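Local coordinates for protein glutamate--cysteine ligase GshA (Methylobacillus flagellatus KT, PDB 3K1T) that is probably a ligase that joins glutamate to cysteine, the reaction that opens glutathione synthesis, at residues 207-212 with 322-327; 97-102 with 167-172; 50-55 with 333-338; 28-33 with 408-413. All blocks are in the same frame, centred on the assembly; numbering follows the deposited sequence.

Interaction 1: residues 207-212 with 322-327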
loop_
_atom_site.group_PDB
_atom_site.type_symbol
_atom_site.label_atom_id
_atom_site.label_comp_id
_atom_site.label_asym_id
_atom_site.label_seq_id
_atom_site.Cartn_x
_atom_site.Cartn_y
_atom_site.Cartn_z
ATOM N N ARG A 207 -21.508 25.234 -7.875
ATOM C CA ARG A 207 -21.309 26.294 -6.892
ATOM C C ARG A 207 -20.055 25.942 -6.113
ATOM O O ARG A 207 -20.050 25.030 -5.265
ATOM C CB ARG A 207 -22.509 26.426 -5.956
ATOM C CG ARG A 207 -22.373 27.628 -5.010
ATOM C CD ARG A 207 -23.620 27.899 -4.234
ATOM N NE ARG A 207 -24.016 26.745 -3.433
ATOM C CZ ARG A 207 -25.087 26.715 -2.637
ATOM N NH1 ARG A 207 -25.869 27.783 -2.532
ATOM N NH2 ARG A 207 -25.392 25.614 -1.948
ATOM N N LYS A 208 -18.983 26.637 -6.411
ATOM C CA LYS A 208 -17.671 26.238 -5.885
ATOM C C LYS A 208 -17.544 26.454 -4.366
ATOM O O LYS A 208 -16.690 25.830 -3.722
ATOM C CB LYS A 208 -16.559 26.940 -6.684
ATOM C CG LYS A 208 -16.573 26.460 -8.168
ATOM C CD LYS A 208 -15.375 26.896 -8.999
ATOM C CE LYS A 208 -15.577 26.444 -10.471
ATOM N NZ LYS A 208 -14.945 27.378 -11.435
ATOM N N SER A 209 -18.395 27.297 -3.782
ATOM C CA SER A 209 -18.341 27.510 -2.318
ATOM C C SER A 209 -18.758 26.265 -1.526
ATOM O O SER A 209 -18.423 26.128 -0.349
ATOM C CB SER A 209 -19.159 28.740 -1.922
ATOM O OG SER A 209 -20.506 28.582 -2.256
ATOM N N ASN A 210 -19.428 25.325 -2.195
ATOM C CA ASN A 210 -19.806 24.056 -1.568
ATOM C C ASN A 210 -18.564 23.287 -1.100
ATOM O O ASN A 210 -18.651 22.506 -0.176
ATOM C CB ASN A 210 -20.632 23.144 -2.521
ATOM C CG ASN A 210 -22.032 23.691 -2.813
ATOM O OD1 ASN A 210 -22.502 24.582 -2.143
ATOM N ND2 ASN A 210 -22.700 23.134 -3.828
ATOM N N HIS A 211 -17.439 23.491 -1.762
ATOM C CA HIS A 211 -16.154 22.903 -1.342
ATOM C C HIS A 211 -15.774 23.334 0.102
ATOM O O HIS A 211 -15.361 22.520 0.920
ATOM C CB HIS A 211 -15.090 23.325 -2.360
ATOM C CG HIS A 211 -13.676 23.160 -1.909
ATOM N ND1 HIS A 211 -12.954 22.005 -2.124
ATOM C CD2 HIS A 211 -12.819 24.039 -1.329
ATOM C CE1 HIS A 211 -11.721 22.177 -1.680
ATOM N NE2 HIS A 211 -11.615 23.399 -1.186
ATOM N N PHE A 212 -15.947 24.617 0.402
ATOM C CA PHE A 212 -15.568 25.189 1.708
ATOM C C PHE A 212 -16.569 24.774 2.781
ATOM O O PHE A 212 -16.184 24.494 3.894
ATOM C CB PHE A 212 -15.427 26.710 1.605
ATOM C CG PHE A 212 -14.442 27.134 0.528
ATOM C CD1 PHE A 212 -13.087 27.123 0.761
ATOM C CD2 PHE A 212 -14.871 27.399 -0.769
ATOM C CE1 PHE A 212 -12.154 27.484 -0.243
ATOM C CE2 PHE A 212 -13.940 27.739 -1.790
ATOM C CZ PHE A 212 -12.573 27.790 -1.491
ATOM N N VAL A 322 -19.229 36.356 -13.888
ATOM C CA VAL A 322 -18.959 35.999 -12.498
ATOM C C VAL A 322 -20.277 35.659 -11.817
ATOM O O VAL A 322 -21.198 36.492 -11.774
ATOM C CB VAL A 322 -18.248 37.133 -11.756
ATOM C CG1 VAL A 322 -18.099 36.766 -10.259
ATOM C CG2 VAL A 322 -16.873 37.404 -12.377
ATOM N N SER A 323 -20.372 34.443 -11.281
ATOM C CA SER A 323 -21.597 33.981 -10.651
ATOM C C SER A 323 -21.531 33.906 -9.117
ATOM O O SER A 323 -22.566 33.766 -8.447
ATOM C CB SER A 323 -21.998 32.628 -11.211
ATOM O OG SER A 323 -21.031 31.643 -10.871
ATOM N N GLU A 324 -20.326 34.010 -8.563
ATOM C CA GLU A 324 -20.139 33.921 -7.126
ATOM C C GLU A 324 -18.789 34.527 -6.829
ATOM O O GLU A 324 -17.860 34.395 -7.625
ATOM C CB GLU A 324 -20.133 32.465 -6.626
ATOM C CG GLU A 324 -20.087 32.343 -5.071
ATOM C CD GLU A 324 -20.184 30.879 -4.550
ATOM O OE1 GLU A 324 -19.495 29.964 -5.082
ATOM O OE2 GLU A 324 -20.955 30.662 -3.595
ATOM N N VAL A 325 -18.702 35.192 -5.690
ATOM C CA VAL A 325 -17.414 35.691 -5.171
ATOM C C VAL A 325 -17.218 35.031 -3.820
ATOM O O VAL A 325 -18.091 35.131 -2.956
ATOM C CB VAL A 325 -17.369 37.230 -5.044
ATOM C CG1 VAL A 325 -16.039 37.697 -4.455
ATOM C CG2 VAL A 325 -17.654 37.942 -6.420
ATOM N N ILE A 326 -16.087 34.339 -3.666
ATOM C CA ILE A 326 -15.735 33.684 -2.414
ATOM C C ILE A 326 -14.620 34.491 -1.756
ATOM O O ILE A 326 -13.638 34.852 -2.410
ATOM C CB ILE A 326 -15.256 32.205 -2.652
ATOM C CG1 ILE A 326 -16.357 31.403 -3.351
ATOM C CG2 ILE A 326 -14.898 31.531 -1.284
ATOM C CD1 ILE A 326 -15.890 30.197 -4.133
ATOM N N LEU A 327 -14.816 34.798 -0.478
ATOM C CA LEU A 327 -13.827 35.495 0.323
ATOM C C LEU A 327 -13.288 34.513 1.339
ATOM O O LEU A 327 -14.054 33.932 2.092
ATOM C CB LEU A 327 -14.477 36.681 1.031
ATOM C CG LEU A 327 -15.047 37.742 0.092
ATOM C CD1 LEU A 327 -16.480 37.404 -0.310
ATOM C CD2 LEU A 327 -14.962 39.141 0.743
HETATM O O HOH W 1 -19.320 29.181 -7.674
#
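Ser209 and Glu324 meet where a type I beta turn from Arg207 to Asn210, leading into helix 210-226, faces strand 324-329 of a four-stranded antiparallel sheet. The polar part is a two-oxygen match. Ser209 OG donates to Glu324 OE2 over a short 2.5 Å, and Ser209 N donates to Glu324 OE1 over 3.2 Å, bent to 139° at the hydrogen. Each donor comes to the syn side of its oxygen, somewhat out of the carboxylate plane. Glutamate has the length for this: with CG anti to the backbone N (chi1 -174°) and the chain extended, it carries its acid group from strand to turn, where serine offers two donors within a single residue. A water adds a third grip, accepting from Lys208 N at 2.9 Å and donating to Glu324 OE1 at 2.7 Å. The ammonium group of Lys208 goes elsewhere, to a salt bridge with Asp285. Arg207 brings only its aliphatic part to the carboxylate and turns NE back to Asn210 OD1, across the turn. The apolar part belongs to Ile326, two residues along the strand from Glu324: its CD1 and CG2 both lie 3.9 Å from Phe212 CE2.

Interaction 2: residues 97-102 with 167-172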
loop_
_atom_site.group_PDB
_atom_site.type_symbol
_atom_site.label_atom_id
_atom_site.label_comp_id
_atom_site.label_asym_id
_atom_site.label_seq_id
_atom_site.Cartn_x
_atom_site.Cartn_y
_atom_site.Cartn_z
ATOM N N ARG A 97 -7.799 -2.367 -19.280
ATOM C CA ARG A 97 -7.245 -1.266 -20.066
ATOM C C ARG A 97 -7.739 0.076 -19.516
ATOM O O ARG A 97 -8.881 0.177 -19.082
ATOM C CB ARG A 97 -7.689 -1.406 -21.527
ATOM C CG ARG A 97 -7.079 -2.595 -22.264
ATOM C CD ARG A 97 -7.675 -2.787 -23.649
ATOM N NE ARG A 97 -9.033 -3.327 -23.590
ATOM C CZ ARG A 97 -9.343 -4.618 -23.387
ATOM N NH1 ARG A 97 -8.398 -5.540 -23.196
ATOM N NH2 ARG A 97 -10.619 -4.990 -23.348
ATOM N N LEU A 98 -6.896 1.096 -19.556
ATOM C CA LEU A 98 -7.271 2.417 -19.094
ATOM C C LEU A 98 -6.836 3.459 -20.094
ATOM O O LEU A 98 -5.662 3.479 -20.506
ATOM C CB LEU A 98 -6.609 2.672 -17.746
ATOM C CG LEU A 98 -7.051 3.899 -16.976
ATOM C CD1 LEU A 98 -8.515 3.830 -16.548
ATOM C CD2 LEU A 98 -6.111 4.052 -15.701
ATOM N N LEU A 99 -7.781 4.303 -20.522
ATOM C CA LEU A 99 -7.476 5.447 -21.364
ATOM C C LEU A 99 -7.243 6.634 -20.455
ATOM O O LEU A 99 -8.114 6.963 -19.638
ATOM C CB LEU A 99 -8.664 5.752 -22.323
ATOM C CG LEU A 99 -8.482 6.886 -23.337
ATOM C CD1 LEU A 99 -7.480 6.487 -24.415
ATOM C CD2 LEU A 99 -9.832 7.295 -23.994
ATOM N N LEU A 100 -6.078 7.254 -20.592
ATOM C CA LEU A 100 -5.701 8.429 -19.813
ATOM C C LEU A 100 -5.831 9.676 -20.682
ATOM O O LEU A 100 -5.166 9.803 -21.706
ATOM C CB LEU A 100 -4.262 8.313 -19.286
ATOM C CG LEU A 100 -3.696 9.492 -18.456
ATOM C CD1 LEU A 100 -4.414 9.636 -17.107
ATOM C CD2 LEU A 100 -2.155 9.306 -18.234
ATOM N N ILE A 101 -6.697 10.601 -20.277
ATOM C CA ILE A 101 -6.850 11.885 -20.968
ATOM C C ILE A 101 -6.069 13.000 -20.232
ATOM O O ILE A 101 -6.408 13.369 -19.127
ATOM C CB ILE A 101 -8.350 12.284 -21.123
ATOM C CG1 ILE A 101 -9.112 11.151 -21.859
ATOM C CG2 ILE A 101 -8.469 13.626 -21.860
ATOM C CD1 ILE A 101 -10.570 11.401 -22.125
ATOM N N PRO A 102 -5.036 13.555 -20.870
ATOM C CA PRO A 102 -4.195 14.589 -20.262
ATOM C C PRO A 102 -4.777 15.981 -20.459
ATOM O O PRO A 102 -5.697 16.154 -21.273
ATOM C CB PRO A 102 -2.890 14.440 -21.015
ATOM C CG PRO A 102 -3.342 14.070 -22.400
ATOM C CD PRO A 102 -4.574 13.219 -22.224
ATOM N N ASP A 167 -6.419 3.327 -31.700
ATOM C CA ASP A 167 -6.076 2.238 -32.641
ATOM C C ASP A 167 -6.000 0.922 -31.902
ATOM O O ASP A 167 -5.172 0.763 -31.006
ATOM C CB ASP A 167 -4.712 2.540 -33.288
ATOM C CG ASP A 167 -4.247 1.435 -34.245
ATOM O OD1 ASP A 167 -5.020 1.160 -35.180
ATOM O OD2 ASP A 167 -3.122 0.861 -34.054
ATOM N N ASN A 168 -6.885 -0.011 -32.239
ATOM C CA ASN A 168 -6.893 -1.309 -31.588
ATOM C C ASN A 168 -6.879 -1.210 -30.048
ATOM O O ASN A 168 -6.143 -1.936 -29.363
ATOM C CB ASN A 168 -5.680 -2.121 -32.109
ATOM C CG ASN A 168 -5.782 -3.617 -31.794
ATOM O OD1 ASN A 168 -6.885 -4.149 -31.611
ATOM N ND2 ASN A 168 -4.626 -4.297 -31.707
ATOM N N PHE A 169 -7.688 -0.305 -29.484
ATOM C CA PHE A 169 -7.662 -0.076 -28.038
ATOM C C PHE A 169 -9.013 0.432 -27.566
ATOM O O PHE A 169 -9.389 1.585 -27.830
ATOM C CB PHE A 169 -6.599 0.944 -27.650
ATOM C CG PHE A 169 -6.426 1.106 -26.148
ATOM C CD1 PHE A 169 -5.667 0.189 -25.427
ATOM C CD2 PHE A 169 -6.999 2.173 -25.482
ATOM C CE1 PHE A 169 -5.466 0.334 -24.056
ATOM C CE2 PHE A 169 -6.811 2.331 -24.102
ATOM C CZ PHE A 169 -6.046 1.413 -23.391
ATOM N N ASP A 170 -9.735 -0.427 -26.878
ATOM C CA ASP A 170 -11.014 -0.016 -26.321
ATOM C C ASP A 170 -10.988 -0.218 -24.831
ATOM O O ASP A 170 -11.009 -1.350 -24.370
ATOM C CB ASP A 170 -12.189 -0.782 -26.914
ATOM C CG ASP A 170 -13.513 -0.322 -26.282
ATOM O OD1 ASP A 170 -13.838 -0.729 -25.155
ATOM O OD2 ASP A 170 -14.198 0.501 -26.866
ATOM N N SER A 171 -10.957 0.879 -24.067
ATOM C CA SER A 171 -10.816 0.743 -22.637
ATOM C C SER A 171 -12.107 0.579 -21.948
ATOM O O SER A 171 -13.189 0.988 -22.391
ATOM C CB SER A 171 -10.080 1.931 -22.001
ATOM O OG SER A 171 -10.827 3.121 -22.154
ATOM N N CYS A 172 -11.934 0.057 -20.762
ATOM C CA CYS A 172 -12.965 -0.237 -19.844
ATOM C C CYS A 172 -13.425 1.130 -19.150
ATOM O O CYS A 172 -14.611 1.461 -18.986
ATOM C CB CYS A 172 -12.312 -1.356 -18.927
ATOM S SG CYS A 172 -11.146 -2.803 -19.824
HETATM O O HOH W 2 -13.160 -2.815 -23.044
#
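Arg97 lays its aliphatic chain along Phe169 and delivers its head to the backbone of Asp170. Arg97 CB already lies 3.8 Å from Phe169 CZ, and CG, anti to the carbonyl carbon (chi1 -68°), leads the chain beyond it alongside the ring. A bend at chi3 then turns NE inward, and Arg97 NE, in one of two modelled conformers, donates to Asp170 O over 2.9 Å, at a nearly straight 165°. The oxygen lies in the guanidinium plane, although the donor stands well above the carbonyl plane. A water also donates to Asp170 O, while the carboxylate of Asp170 leads away to Arg163. With CG of Phe169 anti to the backbone N (chi1 -174°), the ring edge is directed at the strand backbone, with CZ 3.6 Å from Leu98 O. Ser171 OG packs 3.4 Å from Leu99 CB and is bonded to Ala173 O. The contacts of Cys172 SG with Arg97 N and the guanidinium face are doubtful, as Cys172 too has two conformers. Strand 97-102 lies between parallel strands 128-133 and 173-177 of a mixed sheet, and a weak bond from Cys172 N to Arg97 O precedes its pairing with 173-177. Arginine suits this partly exposed strand end because its methylenes can pack against an aromatic ring while its charged head donates to a backbone carbonyl beside water, so one side chain supplies both.

Interaction 3: residues 50-55 with 333-338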
loop_
_atom_site.group_PDB
_atom_site.type_symbol
_atom_site.label_atom_id
_atom_site.label_comp_id
_atom_site.label_asym_id
_atom_site.label_seq_id
_atom_site.Cartn_x
_atom_site.Cartn_y
_atom_site.Cartn_z
ATOM N N LEU A 50 -1.177 22.436 1.508
ATOM C CA LEU A 50 -1.316 22.945 2.857
ATOM C C LEU A 50 -0.440 24.181 3.075
ATOM O O LEU A 50 0.543 24.383 2.362
ATOM C CB LEU A 50 -0.879 21.889 3.873
ATOM C CG LEU A 50 -1.522 20.493 3.819
ATOM C CD1 LEU A 50 -0.825 19.580 4.885
ATOM C CD2 LEU A 50 -3.051 20.582 4.016
ATOM N N ARG A 51 -0.801 24.965 4.088
ATOM C CA ARG A 51 0.063 25.998 4.642
ATOM C C ARG A 51 0.192 25.846 6.154
ATOM O O ARG A 51 -0.803 25.704 6.875
ATOM C CB ARG A 51 -0.374 27.403 4.260
ATOM C CG ARG A 51 -0.075 27.713 2.795
ATOM C CD ARG A 51 -0.302 29.185 2.503
ATOM N NE ARG A 51 0.375 29.567 1.282
ATOM C CZ ARG A 51 0.494 30.810 0.847
ATOM N NH1 ARG A 51 -0.069 31.797 1.515
ATOM N NH2 ARG A 51 1.174 31.054 -0.284
ATOM N N ASN A 52 1.449 25.839 6.589
ATOM C CA ASN A 52 1.816 25.790 8.011
ATOM C C ASN A 52 2.243 27.215 8.425
ATOM O O ASN A 52 3.305 27.708 8.031
ATOM C CB ASN A 52 2.951 24.790 8.170
ATOM C CG ASN A 52 3.334 24.566 9.618
ATOM O OD1 ASN A 52 2.909 25.308 10.492
ATOM N ND2 ASN A 52 4.169 23.563 9.870
ATOM N N ALA A 53 1.389 27.861 9.203
ATOM C CA ALA A 53 1.579 29.228 9.680
ATOM C C ALA A 53 2.176 29.229 11.092
ATOM O O ALA A 53 2.379 30.299 11.684
ATOM C CB ALA A 53 0.210 29.941 9.682
ATOM N N GLY A 54 2.402 28.045 11.667
ATOM C CA GLY A 54 2.809 27.951 13.087
ATOM C C GLY A 54 1.642 28.130 14.046
ATOM O O GLY A 54 1.531 27.412 15.053
ATOM N N PHE A 55 0.775 29.102 13.752
ATOM C CA PHE A 55 -0.459 29.293 14.523
ATOM C C PHE A 55 -1.705 28.608 13.914
ATOM O O PHE A 55 -2.824 28.678 14.483
ATOM C CB PHE A 55 -0.697 30.794 14.748
ATOM C CG PHE A 55 -0.869 31.596 13.495
ATOM C CD1 PHE A 55 -2.075 31.559 12.788
ATOM C CD2 PHE A 55 0.141 32.425 13.045
ATOM C CE1 PHE A 55 -2.256 32.313 11.645
ATOM C CE2 PHE A 55 -0.034 33.192 11.892
ATOM C CZ PHE A 55 -1.230 33.149 11.206
ATOM N N THR A 333 2.355 30.925 5.087
ATOM C CA THR A 333 3.336 29.861 5.251
ATOM C C THR A 333 4.655 30.478 5.716
ATOM O O THR A 333 5.156 31.413 5.083
ATOM C CB THR A 333 3.609 29.019 3.991
ATOM O OG1 THR A 333 4.794 28.193 4.214
ATOM C CG2 THR A 333 3.801 29.907 2.712
ATOM N N PHE A 334 5.217 29.953 6.811
ATOM C CA PHE A 334 6.525 30.413 7.289
ATOM C C PHE A 334 7.611 29.376 7.064
ATOM O O PHE A 334 8.732 29.552 7.521
ATOM C CB PHE A 334 6.468 30.841 8.761
ATOM C CG PHE A 334 5.528 31.973 8.992
ATOM C CD1 PHE A 334 5.758 33.197 8.401
ATOM C CD2 PHE A 334 4.373 31.795 9.703
ATOM C CE1 PHE A 334 4.868 34.258 8.577
ATOM C CE2 PHE A 334 3.484 32.846 9.890
ATOM C CZ PHE A 334 3.738 34.083 9.317
ATOM N N GLU A 335 7.318 28.321 6.310
ATOM C CA GLU A 335 8.375 27.374 5.965
ATOM C C GLU A 335 9.280 28.009 4.894
ATOM O O GLU A 335 8.777 28.622 3.946
ATOM C CB GLU A 335 7.783 26.062 5.461
ATOM C CG GLU A 335 6.934 25.346 6.490
ATOM C CD GLU A 335 6.617 23.899 6.073
ATOM O OE1 GLU A 335 7.529 23.046 6.140
ATOM O OE2 GLU A 335 5.478 23.639 5.639
ATOM N N HIS A 336 10.586 27.890 5.072
ATOM C CA HIS A 336 11.554 28.396 4.127
ATOM C C HIS A 336 12.645 27.354 3.871
ATOM O O HIS A 336 13.151 26.697 4.797
ATOM C CB HIS A 336 12.273 29.626 4.672
ATOM C CG HIS A 336 11.473 30.883 4.659
ATOM N ND1 HIS A 336 10.419 31.108 5.524
ATOM C CD2 HIS A 336 11.594 32.004 3.903
ATOM C CE1 HIS A 336 9.936 32.326 5.306
ATOM N NE2 HIS A 336 10.617 32.882 4.315
ATOM N N LEU A 337 13.059 27.273 2.616
ATOM C CA LEU A 337 14.301 26.605 2.244
ATOM C C LEU A 337 15.313 27.709 2.015
ATOM O O LEU A 337 15.323 28.375 0.978
ATOM C CB LEU A 337 14.114 25.748 0.977
ATOM C CG LEU A 337 15.315 24.864 0.598
ATOM C CD1 LEU A 337 15.388 23.647 1.546
ATOM C CD2 LEU A 337 15.186 24.439 -0.926
ATOM N N LYS A 338 16.143 27.934 3.026
ATOM C CA LYS A 338 17.053 29.054 3.067
ATOM C C LYS A 338 16.256 30.335 2.867
ATOM O O LYS A 338 15.372 30.590 3.645
ATOM C CB LYS A 338 18.213 28.871 2.078
ATOM C CG LYS A 338 19.409 29.772 2.403
ATOM C CD LYS A 338 20.679 29.369 1.667
ATOM C CE LYS A 338 21.786 30.379 1.955
ATOM N NZ LYS A 338 23.060 29.980 1.301
HETATM O O HOH W 3 3.679 25.694 4.744
#
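The guanidinium of Arg51 carries the methyl of Thr333 on one face, Thr333 CG2 standing 3.7 Å above the plane and offset toward the rim. The ring of Phe334 is met at its edge by Ala53 O, 3.2 Å from CD2, and by Phe55 CE2, 4.1 Å from Phe334 CE2. Ala53 CB in turn covers one face of the Phe55 ring. These groups pack where the end of strand 45-52 meets the residues leading into strand 335-337, the two strands both pairing antiparallel with strand 340-349 in one sheet. A single backbone bond, Phe334 N to Asn52 O, joins the two segments at 3.2 Å, and Thr333 CA also points its hydrogen at that oxygen. Asn52 OD1 accepts from Gly54 N in an Asx turn, which turns the chain out of the strand into a glycine of positive phi; Thr333 OG1 accepts from Glu335 N in an ST turn. Threonine is apt because its methyl serves the arginine while its hydroxyl, anti to the backbone N (chi1 168°), is left for polar partners, among them Ala342 O. The polar end of Arg51 is held by carbonyls, including Val331 O, and by Glu343, and Glu335 OE1 bonds Tyr358. A water closes the join: it accepts from Asn52 N at 2.9 Å and donates to Thr333 OG1 at 2.8 Å and to Glu335 OE2 at 2.9 Å.

Interaction 4: residues 28-33 with 408-413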
loop_
_atom_site.group_PDB
_atom_site.type_symbol
_atom_site.label_atom_id
_atom_site.label_comp_id
_atom_site.label_asym_id
_atom_site.label_seq_id
_atom_site.Cartn_x
_atom_site.Cartn_y
_atom_site.Cartn_z
ATOM N N ARG A 28 -7.702 6.347 17.602
ATOM C CA ARG A 28 -9.049 6.896 17.448
ATOM C C ARG A 28 -9.228 7.593 16.114
ATOM O O ARG A 28 -10.274 7.423 15.448
ATOM C CB ARG A 28 -9.428 7.833 18.619
ATOM C CG ARG A 28 -10.322 9.017 18.254
ATOM C CD ARG A 28 -10.472 10.035 19.404
ATOM N NE ARG A 28 -11.515 9.599 20.309
ATOM C CZ ARG A 28 -11.350 8.737 21.305
ATOM N NH1 ARG A 28 -10.154 8.236 21.593
ATOM N NH2 ARG A 28 -12.394 8.400 22.046
ATOM N N ILE A 29 -8.236 8.370 15.716
ATOM C CA ILE A 29 -8.239 9.061 14.431
ATOM C C ILE A 29 -8.280 8.084 13.247
ATOM O O ILE A 29 -9.085 8.248 12.328
ATOM C CB ILE A 29 -7.039 10.016 14.316
ATOM C CG1 ILE A 29 -7.217 11.219 15.282
ATOM C CG2 ILE A 29 -6.781 10.489 12.818
ATOM C CD1 ILE A 29 -5.894 11.942 15.564
ATOM N N GLU A 30 -7.412 7.076 13.258
ATOM C CA GLU A 30 -7.366 6.129 12.156
ATOM C C GLU A 30 -8.670 5.283 12.070
ATOM O O GLU A 30 -9.191 5.027 10.968
ATOM C CB GLU A 30 -6.124 5.254 12.253
ATOM C CG GLU A 30 -4.836 6.066 12.157
ATOM C CD GLU A 30 -4.653 6.813 10.840
ATOM O OE1 GLU A 30 -5.319 6.486 9.825
ATOM O OE2 GLU A 30 -3.832 7.757 10.825
ATOM N N HIS A 31 -9.210 4.901 13.217
ATOM C CA HIS A 31 -10.508 4.233 13.256
ATOM C C HIS A 31 -11.604 5.137 12.700
ATOM O O HIS A 31 -12.436 4.703 11.897
ATOM C CB HIS A 31 -10.867 3.824 14.688
ATOM C CG HIS A 31 -12.211 3.205 14.792
ATOM N ND1 HIS A 31 -13.327 3.914 15.180
ATOM C CD2 HIS A 31 -12.645 1.969 14.456
ATOM C CE1 HIS A 31 -14.379 3.113 15.149
ATOM N NE2 HIS A 31 -13.994 1.929 14.720
ATOM N N TRP A 32 -11.564 6.426 13.057
ATOM C CA TRP A 32 -12.563 7.370 12.538
ATOM C C TRP A 32 -12.464 7.486 11.014
ATOM O O TRP A 32 -13.478 7.425 10.314
ATOM C CB TRP A 32 -12.397 8.726 13.231
ATOM C CG TRP A 32 -13.377 9.777 12.791
ATOM C CD1 TRP A 32 -14.612 10.007 13.316
ATOM C CD2 TRP A 32 -13.186 10.756 11.767
ATOM N NE1 TRP A 32 -15.207 11.053 12.687
ATOM C CE2 TRP A 32 -14.362 11.536 11.720
ATOM C CE3 TRP A 32 -12.147 11.044 10.882
ATOM C CZ2 TRP A 32 -14.522 12.596 10.834
ATOM C CZ3 TRP A 32 -12.291 12.110 10.025
ATOM C CH2 TRP A 32 -13.484 12.877 10.002
ATOM N N PHE A 33 -11.255 7.625 10.480
ATOM C CA PHE A 33 -11.113 7.709 9.025
ATOM C C PHE A 33 -11.658 6.450 8.359
ATOM O O PHE A 33 -12.375 6.527 7.351
ATOM C CB PHE A 33 -9.645 7.893 8.617
ATOM C CG PHE A 33 -9.172 9.334 8.579
ATOM C CD1 PHE A 33 -9.745 10.247 7.704
ATOM C CD2 PHE A 33 -8.131 9.757 9.404
ATOM C CE1 PHE A 33 -9.308 11.554 7.653
ATOM C CE2 PHE A 33 -7.667 11.076 9.341
ATOM C CZ PHE A 33 -8.270 11.963 8.461
ATOM N N VAL A 408 -4.412 16.306 7.889
ATOM C CA VAL A 408 -5.160 17.438 7.363
ATOM C C VAL A 408 -5.438 17.219 5.868
ATOM O O VAL A 408 -6.532 17.514 5.383
ATOM C CB VAL A 408 -4.435 18.768 7.618
ATOM C CG1 VAL A 408 -5.242 19.960 7.031
ATOM C CG2 VAL A 408 -4.188 18.935 9.181
ATOM N N ALA A 409 -4.488 16.629 5.157
ATOM C CA ALA A 409 -4.728 16.292 3.732
ATOM C C ALA A 409 -5.850 15.297 3.530
ATOM O O ALA A 409 -6.679 15.466 2.625
ATOM C CB ALA A 409 -3.449 15.779 3.056
ATOM N N ARG A 410 -5.932 14.300 4.403
ATOM C CA ARG A 410 -7.033 13.347 4.371
ATOM C C ARG A 410 -8.404 13.954 4.788
ATOM O O ARG A 410 -9.435 13.532 4.286
ATOM C CB ARG A 410 -6.696 12.090 5.167
ATOM C CG ARG A 410 -5.661 11.173 4.430
ATOM C CD ARG A 410 -5.380 9.944 5.256
ATOM N NE ARG A 410 -4.614 10.272 6.462
ATOM C CZ ARG A 410 -4.616 9.535 7.588
ATOM N NH1 ARG A 410 -5.277 8.376 7.681
ATOM N NH2 ARG A 410 -3.881 9.899 8.608
ATOM N N LEU A 411 -8.421 14.922 5.688
ATOM C CA LEU A 411 -9.666 15.668 5.985
ATOM C C LEU A 411 -10.146 16.411 4.750
ATOM O O LEU A 411 -11.340 16.392 4.433
ATOM C CB LEU A 411 -9.475 16.647 7.152
ATOM C CG LEU A 411 -9.122 16.054 8.521
ATOM C CD1 LEU A 411 -8.816 17.236 9.524
ATOM C CD2 LEU A 411 -10.277 15.199 9.029
ATOM N N ALA A 412 -9.220 17.067 4.056
ATOM C CA ALA A 412 -9.565 17.779 2.802
ATOM C C ALA A 412 -10.029 16.784 1.710
ATOM O O ALA A 412 -10.954 17.061 0.956
ATOM C CB ALA A 412 -8.372 18.618 2.315
ATOM N N LEU A 413 -9.381 15.627 1.618
ATOM C CA LEU A 413 -9.835 14.561 0.711
ATOM C C LEU A 413 -11.251 14.096 0.991
ATOM O O LEU A 413 -12.080 13.956 0.068
ATOM C CB LEU A 413 -8.879 13.354 0.772
ATOM C CG LEU A 413 -9.126 12.257 -0.256
ATOM C CD1 LEU A 413 -8.617 12.754 -1.599
ATOM C CD2 LEU A 413 -8.416 10.921 0.142
#
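Arg410 presents its guanidinium end-on to the carboxylate of Glu30 and, at the same time, flat to the ring of Phe33. The two charged groups are almost coplanar, 10° apart, in a bidentate salt bridge: Arg410 NH1 bonds Glu30 OE1 at 2.9 Å and Arg410 NH2 bonds Glu30 OE2 at 3.1 Å, each on the syn lone pair. Glu30 is bent at chi2 (-62°), which folds its acid group round to meet the arginine. The face of the guanidinium lies on Phe33 as an off-centre cation-pi stack, planes 26° apart, with Arg410 CZ 4.3 Å from the ring centroid, while Arg410 CB packs 3.6 Å from Phe33 CE1. Here helices 26-40 and 398-421 run side by side and nearly parallel, their axes 12.2 Å apart over these short segments, a gap wide enough to need long or aromatic side chains. On the far face of the Phe33 ring stands Trp32, its CZ3 3.8 Å above the plane. Leu411 reaches both aromatics with one methyl, CD2 lying 3.8 Å from Trp32 CZ3 and 3.8 Å from Phe33 CZ. Buried charge is well supplied with partners: Arg410 NE donates to Gly406 O in its own helix, and Glu30 OE2 also bonds Tyr403 OH. Trp32 NE1 bonds Glu221 OE2 of helix 210-226, and Met85 of the second subunit packs on Glu30.

Interactions 1, 3 and 4 lie in neighbouring parts of the fold, their centres 22 to 26 Å apart, while interaction 2 stands off in a separate mixed sheet, 41 Å from interaction 3. Interactions 3 and 4 touch: Leu50 CD2 of strand 45-52 packs 3.8 Å from Val408 CG1 of helix 398-421. Helix 210-226, begun in interaction 1, reaches interaction 4, where Val218 touches Leu411. Strands 324-329 and 335-337 follow each other, leading from the sheet of interaction 1 to that of interaction 3. Along the chain, 28-33 with 408-413 spans everything, 50-55 with 333-338 spans the other two, and interaction 2 is complete before interaction 1 begins. Segments near both chain ends thus pack together.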